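Glycoside hydrolase family 5 (PDB 6LA0) is a secreted rutinosidase that releases the disaccharide rutinose from rutinosides such as rutin, and probably also shares the exo-1,3-beta-glucanase activity of its relatives. Local coordinates at residues Ile130-Ser135 and Pro188-Thr193; His134-Gly139 and Trp152-Asn157. One frame throughout, in Å; residues are numbered along the deposited sequence.

Contact 1. Residues Ile130-Ser135 and Pro188-Thr193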
ATOM      1  N   ILE A 130      -4.448  -5.640  -6.147  1.00 20.06           N
ATOM      2  CA  ILE A 130      -3.393  -4.665  -6.419  1.00 19.13           C
ATOM      3  C   ILE A 130      -2.092  -5.254  -5.872  1.00 18.46           C
ATOM      4  O   ILE A 130      -1.938  -5.424  -4.655  1.00 15.52           O
ATOM      5  CB  ILE A 130      -3.699  -3.299  -5.778  1.00 19.73           C
ATOM      6  CG1 ILE A 130      -4.892  -2.607  -6.447  1.00 19.23           C
ATOM      7  CG2 ILE A 130      -2.496  -2.357  -5.873  1.00 18.76           C
ATOM      8  CD1 ILE A 130      -5.500  -1.489  -5.599  1.00 18.08           C
ATOM      9  N   VAL A 131      -1.159  -5.591  -6.758  1.00 15.79           N
ATOM     10  CA  VAL A 131       0.138  -6.100  -6.339  1.00 19.39           C
ATOM     11  C   VAL A 131       1.054  -4.886  -6.213  1.00 17.36           C
ATOM     12  O   VAL A 131       1.337  -4.209  -7.206  1.00 19.13           O
ATOM     13  CB  VAL A 131       0.685  -7.140  -7.325  1.00 22.44           C
ATOM     14  CG1 VAL A 131       2.029  -7.664  -6.854  1.00 19.68           C
ATOM     15  CG2 VAL A 131      -0.296  -8.292  -7.483  1.00 19.26           C
ATOM     16  N   ASP A 132       1.481  -4.582  -4.986  1.00 17.89           N
ATOM     17  CA  ASP A 132       2.210  -3.352  -4.693  1.00 18.39           C
ATOM     18  C   ASP A 132       3.673  -3.699  -4.434  1.00 19.92           C
ATOM     19  O   ASP A 132       3.971  -4.544  -3.590  1.00 18.12           O
ATOM     20  CB  ASP A 132       1.552  -2.624  -3.508  1.00 17.54           C
ATOM     21  CG  ASP A 132       2.508  -1.713  -2.745  1.00 16.99           C
ATOM     22  OD1 ASP A 132       3.221  -0.911  -3.365  1.00 18.25           O
ATOM     23  OD2 ASP A 132       2.535  -1.784  -1.500  1.00 19.18           O
ATOM     24  N   VAL A 133       4.583  -3.088  -5.191  1.00 17.03           N
ATOM     25  CA  VAL A 133       6.013  -3.233  -4.935  1.00 17.56           C
ATOM     26  C   VAL A 133       6.402  -2.059  -4.049  1.00 17.03           C
ATOM     27  O   VAL A 133       6.624  -0.943  -4.529  1.00 15.24           O
ATOM     28  CB  VAL A 133       6.846  -3.283  -6.218  1.00 20.48           C
ATOM     29  CG1 VAL A 133       8.300  -3.622  -5.864  1.00 17.78           C
ATOM     30  CG2 VAL A 133       6.268  -4.303  -7.228  1.00 16.46           C
ATOM     31  N   HIS A 134       6.462  -2.328  -2.740  1.00 14.04           N
ATOM     32  CA  HIS A 134       6.604  -1.301  -1.723  1.00 16.28           C
ATOM     33  C   HIS A 134       8.010  -0.710  -1.719  1.00 15.28           C
ATOM     34  O   HIS A 134       8.173   0.504  -1.552  1.00 18.48           O
ATOM     35  CB  HIS A 134       6.278  -1.924  -0.353  1.00 15.28           C
ATOM     36  CG  HIS A 134       5.457  -1.065   0.565  1.00 17.65           C
ATOM     37  ND1 HIS A 134       4.241  -0.519   0.204  1.00 18.50           N
ATOM     38  CD2 HIS A 134       5.669  -0.692   1.851  1.00 16.96           C
ATOM     39  CE1 HIS A 134       3.748   0.161   1.225  1.00 17.29           C
ATOM     40  NE2 HIS A 134       4.601   0.083   2.232  1.00 18.78           N
ATOM     41  N   SER A 135       9.030  -1.559  -1.872  1.00 16.13           N
ATOM     42  CA  SER A 135      10.438  -1.186  -1.854  1.00 18.65           C
ATOM     43  C   SER A 135      11.091  -1.438  -3.213  1.00 15.23           C
ATOM     44  O   SER A 135      10.628  -2.264  -4.006  1.00 16.78           O
ATOM     45  CB  SER A 135      11.191  -1.963  -0.747  1.00 18.70           C
ATOM     46  OG  SER A 135      10.711  -3.288  -0.656  1.00 18.00           O
ATOM     47  N   PRO A 188       4.005  -0.307  -9.271  1.00 18.47           N
ATOM     48  CA  PRO A 188       5.456  -0.556  -9.308  1.00 14.84           C
ATOM     49  C   PRO A 188       6.297   0.229  -8.309  1.00 18.66           C
ATOM     50  O   PRO A 188       7.517   0.063  -8.314  1.00 18.56           O
ATOM     51  CB  PRO A 188       5.807  -0.158 -10.749  1.00 12.71           C
ATOM     52  CG  PRO A 188       4.842   0.987 -11.037  1.00 16.52           C
ATOM     53  CD  PRO A 188       3.560   0.584 -10.362  1.00 16.29           C
ATOM     54  N   MET A 189       5.700   1.055  -7.443  1.00 14.27           N
ATOM     55  CA  MET A 189       6.452   1.710  -6.372  1.00 13.14           C
ATOM     56  C   MET A 189       5.461   2.250  -5.348  1.00 18.16           C
ATOM     57  O   MET A 189       4.250   2.226  -5.561  1.00 17.98           O
ATOM     58  CB  MET A 189       7.343   2.835  -6.915  1.00 15.79           C
ATOM     59  CG  MET A 189       6.572   4.091  -7.302  1.00 21.44           C
ATOM     60  SD  MET A 189       7.385   5.129  -8.531  1.00 18.86           S
ATOM     61  CE  MET A 189       8.957   5.493  -7.761  1.00 16.66           C
ATOM     62  N   ASN A 190       5.999   2.762  -4.242  1.00 16.71           N
ATOM     63  CA  ASN A 190       5.187   3.260  -3.138  1.00 15.27           C
ATOM     64  C   ASN A 190       5.939   4.371  -2.421  1.00 17.05           C
ATOM     65  O   ASN A 190       7.093   4.179  -2.023  1.00 17.34           O
ATOM     66  CB  ASN A 190       4.845   2.140  -2.148  1.00 17.86           C
ATOM     67  CG  ASN A 190       4.072   2.641  -0.947  1.00 17.56           C
ATOM     68  OD1 ASN A 190       2.867   2.890  -1.029  1.00 16.13           O
ATOM     69  ND2 ASN A 190       4.765   2.819   0.169  1.00 19.85           N
ATOM     70  N   GLU A 191       5.278   5.526  -2.278  1.00 14.85           N
ATOM     71  CA  GLU A 191       5.748   6.701  -1.542  1.00 18.22           C
ATOM     72  C   GLU A 191       7.226   7.064  -1.754  1.00 17.21           C
ATOM     73  O   GLU A 191       7.988   7.160  -0.786  1.00 17.71           O
ATOM     74  CB  GLU A 191       5.429   6.560  -0.056  1.00 20.31           C
ATOM     75  CG  GLU A 191       3.931   6.471   0.213  1.00 16.86           C
ATOM     76  CD  GLU A 191       3.577   6.408   1.701  1.00 23.83           C
ATOM     77  OE1 GLU A 191       4.515   6.333   2.531  1.00 23.50           O
ATOM     78  OE2 GLU A 191       2.362   6.440   2.038  1.00 17.73           O
ATOM     79  N   PRO A 192       7.637   7.350  -2.994  1.00 16.35           N
ATOM     80  CA  PRO A 192       9.010   7.835  -3.208  1.00 15.36           C
ATOM     81  C   PRO A 192       9.168   9.269  -2.715  1.00 22.22           C
ATOM     82  O   PRO A 192       8.414  10.161  -3.114  1.00 22.95           O
ATOM     83  CB  PRO A 192       9.187   7.739  -4.729  1.00 22.02           C
ATOM     84  CG  PRO A 192       7.787   7.930  -5.263  1.00 18.97           C
ATOM     85  CD  PRO A 192       6.914   7.185  -4.270  1.00 18.18           C
ATOM     86  N   THR A 193      10.157   9.489  -1.845  1.00 23.88           N
ATOM     87  CA  THR A 193      10.503  10.833  -1.390  1.00 22.61           C
ATOM     88  C   THR A 193      12.019  10.968  -1.314  1.00 26.84           C
ATOM     89  O   THR A 193      12.726   9.996  -1.028  1.00 23.48           O
ATOM     90  CB  THR A 193       9.906  11.164  -0.005  1.00 22.87           C
ATOM     91  OG1 THR A 193      10.436  10.271   0.979  1.00 26.12           O
ATOM     92  CG2 THR A 193       8.390  11.053  -0.018  1.00 24.96           C
TER
HETATM   93  O   HOH W   1       7.701   2.608   0.214  1.00 16.96           O
HETATM   94  O   HOH W   2       9.083   2.515  -3.187  1.00 20.27           O
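A chi1 of 177° extends Asn190 away from its own backbone N, while His134 is rotated away from a staggered position (chi1 -139°), and together these torsions lay the amide over one face of the imidazole. The two groups stack with their planes 17° apart and the side chains pointing the same way; ND2 of Asn190 sits near the rim, 3.0 Å from His134 CE1, a close packing contact in which the amide nitrogen makes no hydrogen bond to the ring. The imidazole is steadied by Asp132 from the end of the strand before it: ND1 donates to Asp132 OD2 at 2.7 Å, meeting the syn lone pair by a bent bond tilted from the ring plane. Asp132 OD1 meanwhile lies 3.7 Å from Asn190 CB, so the carboxylate touches both partners of the stack. The amide's polar atoms find partners elsewhere, OD1 with Arg89 NH2 and ND2 with a water 2.9 Å away. That water donates to His134 O at 2.8 Å and also to Asn190 O, and a second water bridges the same two carbonyls, joining the backbones without a direct bond. Upstream, Val133 O points at Met189 CA, 3.2 Å away, in a CH...O contact; this buried carbonyl has no other partner in the model. Val133 itself packs against the Pro188 backbone, whereas the side chains of Pro188 and Met189 turn to helix 209-229. The contact joins the C-terminal ends of the adjacent parallel strands 128-133 and 184-187. Asn190-Glu191-Pro192 matches the Asn-Glu-Pro signature of family 5 glycoside hydrolases, in which the glutamate of relatives is the acid/base, consistent with this being a wall of the active-site end of the TIM barrel.

Contact 2. Residues His134-Gly139 and Trp152-Asn157. With NAG (2-acetamido-2-deoxy-beta-D-glucopyranose), chain D.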
ATOM      1  N   HIS A 134       6.462  -2.328  -2.740  1.00 14.04           N
ATOM      2  CA  HIS A 134       6.604  -1.301  -1.723  1.00 16.28           C
ATOM      3  C   HIS A 134       8.010  -0.710  -1.719  1.00 15.28           C
ATOM      4  O   HIS A 134       8.173   0.504  -1.552  1.00 18.48           O
ATOM      5  CB  HIS A 134       6.278  -1.924  -0.353  1.00 15.28           C
ATOM      6  CG  HIS A 134       5.457  -1.065   0.565  1.00 17.65           C
ATOM      7  ND1 HIS A 134       4.241  -0.519   0.204  1.00 18.50           N
ATOM      8  CD2 HIS A 134       5.669  -0.692   1.851  1.00 16.96           C
ATOM      9  CE1 HIS A 134       3.748   0.161   1.225  1.00 17.29           C
ATOM     10  NE2 HIS A 134       4.601   0.083   2.232  1.00 18.78           N
ATOM     11  N   SER A 135       9.030  -1.559  -1.872  1.00 16.13           N
ATOM     12  CA  SER A 135      10.438  -1.186  -1.854  1.00 18.65           C
ATOM     13  C   SER A 135      11.091  -1.438  -3.213  1.00 15.23           C
ATOM     14  O   SER A 135      10.628  -2.264  -4.006  1.00 16.78           O
ATOM     15  CB  SER A 135      11.191  -1.963  -0.747  1.00 18.70           C
ATOM     16  OG  SER A 135      10.711  -3.288  -0.656  1.00 18.00           O
ATOM     17  N   LEU A 136      12.140  -0.675  -3.503  1.00 16.95           N
ATOM     18  CA  LEU A 136      12.913  -0.843  -4.724  1.00 20.74           C
ATOM     19  C   LEU A 136      14.396  -0.833  -4.378  1.00 19.21           C
ATOM     20  O   LEU A 136      14.799  -0.247  -3.360  1.00 21.10           O
ATOM     21  CB  LEU A 136      12.605   0.259  -5.764  1.00 18.01           C
ATOM     22  CG  LEU A 136      11.227   0.182  -6.435  1.00 19.27           C
ATOM     23  CD1 LEU A 136      11.024   1.379  -7.351  1.00 16.50           C
ATOM     24  CD2 LEU A 136      11.019  -1.116  -7.210  1.00 19.85           C
ATOM     25  N   PRO A 137      15.221  -1.498  -5.188  1.00 21.05           N
ATOM     26  CA  PRO A 137      16.662  -1.595  -4.897  1.00 18.82           C
ATOM     27  C   PRO A 137      17.318  -0.241  -4.669  1.00 20.61           C
ATOM     28  O   PRO A 137      17.158   0.689  -5.457  1.00 20.92           O
ATOM     29  CB  PRO A 137      17.223  -2.276  -6.150  1.00 17.35           C
ATOM     30  CG  PRO A 137      16.078  -3.096  -6.685  1.00 18.95           C
ATOM     31  CD  PRO A 137      14.824  -2.305  -6.360  1.00 20.94           C
ATOM     32  N   GLY A 138      18.076  -0.133  -3.581  1.00 20.82           N
ATOM     33  CA  GLY A 138      18.746   1.096  -3.228  1.00 20.33           C
ATOM     34  C   GLY A 138      17.976   1.975  -2.257  1.00 20.07           C
ATOM     35  O   GLY A 138      18.596   2.745  -1.512  1.00 21.97           O
ATOM     36  N   GLY A 139      16.646   1.870  -2.235  1.00 20.88           N
ATOM     37  CA  GLY A 139      15.822   2.626  -1.293  1.00 20.55           C
ATOM     38  C   GLY A 139      15.234   3.901  -1.876  1.00 20.67           C
ATOM     39  O   GLY A 139      15.972   4.749  -2.378  1.00 18.94           O
ATOM     40  N   TRP A 152      18.419   6.109   0.493  1.00 25.02           N
ATOM     41  CA  TRP A 152      17.854   6.827  -0.650  1.00 25.19           C
ATOM     42  C   TRP A 152      18.597   6.504  -1.942  1.00 26.71           C
ATOM     43  O   TRP A 152      18.568   7.308  -2.882  1.00 27.36           O
ATOM     44  CB  TRP A 152      17.891   8.344  -0.437  1.00 24.44           C
ATOM     45  CG  TRP A 152      16.895   8.938   0.481  1.00 28.54           C
ATOM     46  CD1 TRP A 152      15.665   9.436   0.155  1.00 26.95           C
ATOM     47  CD2 TRP A 152      17.073   9.189   1.878  1.00 26.04           C
ATOM     48  NE1 TRP A 152      15.050   9.950   1.278  1.00 30.08           N
ATOM     49  CE2 TRP A 152      15.895   9.808   2.347  1.00 27.11           C
ATOM     50  CE3 TRP A 152      18.107   8.931   2.785  1.00 27.75           C
ATOM     51  CZ2 TRP A 152      15.725  10.166   3.678  1.00 25.94           C
ATOM     52  CZ3 TRP A 152      17.937   9.293   4.102  1.00 25.74           C
ATOM     53  CH2 TRP A 152      16.756   9.908   4.537  1.00 27.00           C
ATOM     54  N   GLY A 153      19.282   5.358  -2.005  1.00 24.72           N
ATOM     55  CA  GLY A 153      20.188   5.031  -3.083  1.00 24.76           C
ATOM     56  C   GLY A 153      19.557   4.678  -4.410  1.00 22.05           C
ATOM     57  O   GLY A 153      20.278   4.489  -5.390  1.00 23.15           O
ATOM     58  N   TRP A 154      18.226   4.588  -4.467  1.00 21.77           N
ATOM     59  CA  TRP A 154      17.544   4.258  -5.717  1.00 21.48           C
ATOM     60  C   TRP A 154      17.701   5.366  -6.753  1.00 20.89           C
ATOM     61  O   TRP A 154      17.845   5.086  -7.954  1.00 18.10           O
ATOM     62  CB  TRP A 154      16.064   3.994  -5.425  1.00 21.14           C
ATOM     63  CG  TRP A 154      15.213   3.657  -6.620  1.00 21.38           C
ATOM     64  CD1 TRP A 154      15.148   2.462  -7.260  1.00 21.20           C
ATOM     65  CD2 TRP A 154      14.290   4.525  -7.293  1.00 19.79           C
ATOM     66  NE1 TRP A 154      14.246   2.521  -8.288  1.00 17.15           N
ATOM     67  CE2 TRP A 154      13.708   3.782  -8.334  1.00 16.64           C
ATOM     68  CE3 TRP A 154      13.893   5.858  -7.105  1.00 19.67           C
ATOM     69  CZ2 TRP A 154      12.755   4.326  -9.194  1.00 19.72           C
ATOM     70  CZ3 TRP A 154      12.945   6.399  -7.959  1.00 18.27           C
ATOM     71  CH2 TRP A 154      12.378   5.634  -8.982  1.00 17.38           C
ATOM     72  N   TYR A 155      17.697   6.624  -6.308  1.00 24.83           N
ATOM     73  CA  TYR A 155      17.665   7.763  -7.221  1.00 23.84           C
ATOM     74  C   TYR A 155      18.945   7.852  -8.051  1.00 23.15           C
ATOM     75  O   TYR A 155      20.053   7.725  -7.522  1.00 21.67           O
ATOM     76  CB  TYR A 155      17.438   9.058  -6.425  1.00 24.12           C
ATOM     77  CG  TYR A 155      16.064   9.108  -5.800  1.00 23.13           C
ATOM     78  CD1 TYR A 155      15.845   8.609  -4.518  1.00 23.44           C
ATOM     79  CD2 TYR A 155      14.971   9.603  -6.506  1.00 22.75           C
ATOM     80  CE1 TYR A 155      14.589   8.622  -3.949  1.00 22.77           C
ATOM     81  CE2 TYR A 155      13.696   9.623  -5.939  1.00 18.54           C
ATOM     82  CZ  TYR A 155      13.518   9.128  -4.652  1.00 22.07           C
ATOM     83  OH  TYR A 155      12.266   9.122  -4.057  1.00 21.09           O
ATOM     84  N   TYR A 156      18.775   8.067  -9.367  1.00 22.57           N
ATOM     85  CA  TYR A 156      19.851   8.381 -10.306  1.00 20.97           C
ATOM     86  C   TYR A 156      20.817   7.212 -10.499  1.00 22.35           C
ATOM     87  O   TYR A 156      21.907   7.383 -11.045  1.00 22.06           O
ATOM     88  CB  TYR A 156      20.607   9.644  -9.863  1.00 21.15           C
ATOM     89  CG  TYR A 156      19.714  10.704  -9.220  1.00 23.31           C
ATOM     90  CD1 TYR A 156      18.670  11.290  -9.931  1.00 27.76           C
ATOM     91  CD2 TYR A 156      19.907  11.101  -7.903  1.00 24.47           C
ATOM     92  CE1 TYR A 156      17.853  12.248  -9.349  1.00 27.23           C
ATOM     93  CE2 TYR A 156      19.095  12.053  -7.307  1.00 26.16           C
ATOM     94  CZ  TYR A 156      18.076  12.626  -8.032  1.00 27.29           C
ATOM     95  OH  TYR A 156      17.274  13.572  -7.425  1.00 30.68           O
ATOM     96  N   ASN A 157      20.422   6.018 -10.069  1.00 24.05           N
ATOM     97  CA  ASN A 157      21.303   4.851  -9.954  1.00 21.10           C
ATOM     98  C   ASN A 157      20.905   3.880 -11.057  1.00 19.26           C
ATOM     99  O   ASN A 157      19.861   3.226 -10.974  1.00 20.86           O
ATOM    100  CB  ASN A 157      21.147   4.253  -8.553  1.00 22.55           C
ATOM    101  CG  ASN A 157      21.993   3.013  -8.308  1.00 25.51           C
ATOM    102  OD1 ASN A 157      22.400   2.300  -9.227  1.00 23.29           O
ATOM    103  ND2 ASN A 157      22.244   2.745  -7.031  1.00 27.08           N
TER
HETATM  104  C1  NAG D 402      22.988   1.598  -6.594  1.00 26.71           C
HETATM  105  C2  NAG D 402      23.622   1.869  -5.215  1.00 31.45           C
HETATM  106  C3  NAG D 402      24.180   0.578  -4.601  1.00 34.47           C
HETATM  107  C4  NAG D 402      23.138  -0.533  -4.633  1.00 33.27           C
HETATM  108  C5  NAG D 402      22.646  -0.715  -6.059  1.00 31.02           C
HETATM  109  C6  NAG D 402      21.596  -1.792  -6.193  1.00 25.25           C
HETATM  110  C7  NAG D 402      24.613   4.061  -4.725  1.00 38.87           C
HETATM  111  C8  NAG D 402      25.789   4.964  -4.948  1.00 41.08           C
HETATM  112  N2  NAG D 402      24.670   2.870  -5.326  1.00 34.13           N
HETATM  113  O3  NAG D 402      24.581   0.826  -3.258  1.00 36.63           O
HETATM  114  O4  NAG D 402      23.698  -1.757  -4.167  1.00 37.35           O
HETATM  115  O5  NAG D 402      22.050   0.514  -6.495  1.00 25.93           O
HETATM  116  O6  NAG D 402      20.795  -1.850  -5.023  1.00 30.67           O
HETATM  117  O7  NAG D 402      23.654   4.395  -4.031  1.00 37.72           O
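Trp152 meets the loop 134-139 through its backbone, its CA lying 3.3 Å from Gly139 O in a CH...O contact while the indole turns the other way. Gly153 follows with a weak bond from its N to Gly138 O, short at 2.7 Å but strongly bent. Here the CA atoms of Gly138 and Gly153 are 4.2 Å apart, and Gly138, third residue of the type II turn Leu136-Gly139, has a positive phi of 94° and no room for a side chain. Trp154 N then donates to Gly139 O at 3.1 Å, much straighter (157°) though tilted from the carbonyl plane. Trp154 (chi1 179°) swings its indole opposite its backbone N and alongside Leu136, whose CD1 reaches NE1 at 3.5 Å. Pro137 O comes up at the ring edge, in its plane, 3.2 Å from Trp154 CD1. The indole N-H goes to Ser164 OG. The benzo edge of Trp154 points CE3 at the centre of the Tyr155 ring face, the two rings close to perpendicular, and Tyr155 OH bonds Thr140 O. Asn157 closes the run: its ND2 donates to Gly153 O at 3.1 Å, the acceptor lying near the plane of the Asn157 amide, and is joined to C1 of the N-linked NAG, while OD1 caps helix 158-176 by accepting from Ala160 N. The sugar leans back across the turn, its O6 lying 3.8 Å from Pro137 CB. Both segments belong to the one long loop that leads from strand 128-133 to helix 158-176. Pro137 rests on Tyr163 and Ser164 of that helix, and Trp154 presses against helix 209-229, meeting Trp214 and Tyr218 edge-to-face.

How the contacts relate
The two contacts share His134 and Ser135, where the chain leaves strand 128-133, and their centres are about 11 Å apart. Contact 1 lies deep in the barrel, its centre about 7 Å from that of the chain, and contact 2 farther out, at about 17 Å. They also touch directly: Met189 CE packs on Trp154 CH2 at 3.6 Å, and Thr193 O lies 3.2 Å from Tyr155 OH, a probable hydrogen bond that would share the hydroxyl proton with Thr140 O. Segment 152-157 thus backs the loop carrying the Asn-Glu-Pro signature. The Asn157 glycan marks the surface side, the nearest approach of its NAG to the Val133 side chain being about 13 Å.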